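Local coordinates for probable sugar ABC transporter, sugar-binding protein (Streptococcus pneumoniae, PDB 2W7Y) that binds the blood group A-trisaccharide and probably delivers such host glycans to an ABC transporter for uptake, at residues I311-S314 against S315-E319. Sequence-based numbering, arbitrary orientation.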
loop_
_atom_site.group_PDB
_atom_site.type_symbol
_atom_site.label_atom_id
_atom_site.label_comp_id
_atom_site.label_asym_id
_atom_site.label_seq_id
_atom_site.Cartn_x
_atom_site.Cartn_y
_atom_site.Cartn_z
ATOM N N ILE A 311 7.511 6.370 -8.546
ATOM C CA ILE A 311 8.133 6.894 -9.759
ATOM C C ILE A 311 9.347 6.048 -10.132
ATOM O O ILE A 311 10.301 5.932 -9.361
ATOM C CB ILE A 311 8.474 8.399 -9.607
ATOM C CG1 ILE A 311 7.178 9.216 -9.596
ATOM C CG2 ILE A 311 9.391 8.884 -10.726
ATOM C CD1 ILE A 311 7.299 10.569 -8.938
ATOM N N THR A 312 9.270 5.442 -11.314
ATOM C CA THR A 312 10.254 4.478 -11.792
ATOM C C THR A 312 10.607 4.831 -13.240
ATOM O O THR A 312 9.719 5.027 -14.068
ATOM C CB THR A 312 9.691 3.043 -11.723
ATOM O OG1 THR A 312 9.009 2.850 -10.479
ATOM C CG2 THR A 312 10.793 2.029 -11.835
ATOM N N ILE A 313 11.899 4.928 -13.539
ATOM C CA ILE A 313 12.330 5.464 -14.835
ATOM C C ILE A 313 13.230 4.538 -15.657
ATOM O O ILE A 313 14.116 3.868 -15.121
ATOM C CB ILE A 313 12.905 6.922 -14.707
ATOM C CG1 ILE A 313 14.199 7.092 -15.507
ATOM C CG2 ILE A 313 13.124 7.290 -13.244
ATOM C CD1 ILE A 313 14.692 8.513 -15.616
ATOM N N SER A 314 12.974 4.514 -16.961
ATOM C CA SER A 314 13.722 3.701 -17.911
ATOM C C SER A 314 15.206 4.064 -17.987
ATOM O O SER A 314 15.575 5.231 -17.884
ATOM C CB SER A 314 13.084 3.808 -19.298
ATOM O OG SER A 314 13.815 3.075 -20.265
ATOM N N SER A 315 16.038 3.039 -18.167
ATOM C CA SER A 315 17.483 3.184 -18.343
ATOM C C SER A 315 17.860 3.466 -19.793
ATOM O O SER A 315 18.981 3.894 -20.076
ATOM C CB SER A 315 18.195 1.907 -17.902
ATOM O OG SER A 315 18.602 1.992 -16.551
ATOM N N LYS A 316 16.917 3.227 -20.700
ATOM C CA LYS A 316 17.196 3.207 -22.130
ATOM C C LYS A 316 16.679 4.441 -22.866
ATOM O O LYS A 316 15.946 4.337 -23.851
ATOM C CB LYS A 316 16.650 1.918 -22.750
ATOM C CG LYS A 316 17.323 0.671 -22.212
ATOM C CD LYS A 316 16.973 -0.554 -23.025
ATOM C CE LYS A 316 17.910 -1.701 -22.696
ATOM N NZ LYS A 316 17.765 -2.135 -21.287
HETATM N N MSE A 317 17.084 5.611 -22.387
HETATM C CA MSE A 317 16.624 6.874 -22.956
HETATM C C MSE A 317 17.786 7.821 -23.225
HETATM O O MSE A 317 18.860 7.682 -22.633
HETATM C CB MSE A 317 15.618 7.549 -22.021
HETATM C CG MSE A 317 14.393 6.703 -21.691
HETATM SE SE MSE A 317 13.042 7.719 -20.734
HETATM C CE MSE A 317 14.078 8.277 -19.180
ATOM N N SER A 318 17.558 8.788 -24.111
ATOM C CA SER A 318 18.536 9.837 -24.382
ATOM C C SER A 318 18.813 10.652 -23.118
ATOM O O SER A 318 18.018 10.634 -22.170
ATOM C CB SER A 318 18.052 10.746 -25.516
ATOM O OG SER A 318 17.004 11.598 -25.084
ATOM N N GLU A 319 19.944 11.355 -23.112
ATOM C CA GLU A 319 20.375 12.146 -21.961
ATOM C C GLU A 319 19.341 13.192 -21.543
ATOM O O GLU A 319 19.112 13.401 -20.350
ATOM C CB GLU A 319 21.721 12.811 -22.249
HETATM O O HOH W 1 17.610 6.427 -19.202
#
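K316 N donates to S314 OG at 3.1 Å, and an N-H...O angle of 162° makes this a nearly straight bond. The torsion of S314 explains it: OG stands opposite its own backbone N (chi1 178°) and beside the carbonyl carbon, which turns the hydroxyl forward along the chain to meet an amide two residues on. This is the side-chain-to-main-chain bond of an ST turn. On the carbonyl of S314, a water donates to S314 O at 2.7 Å and weakly accepts M317 N at 3.3 Å, so it links S314 O to M317 N, though only loosely on the M317 side. M317, a selenomethionine, folds back over S314: its CG lies 3.9 Å from S314 OG, and the bend at chi3 (-58°) carries CE to 3.6 Å from I313 CD1. The side chains of I313 and M317 cross at about a right angle, an apolar contact between methyl groups. Before the turn, strand 311-313 forms an edge of the four-stranded mixed sheet, antiparallel to strand 102-104, and I313 also packs on A325 of helix 319-332. The loop that begins with this turn leads from strand 311-313 into helix 319-332, with S318 at the N-cap position and its OG hydrogen-bonded to E38, just ahead of strand 39-44.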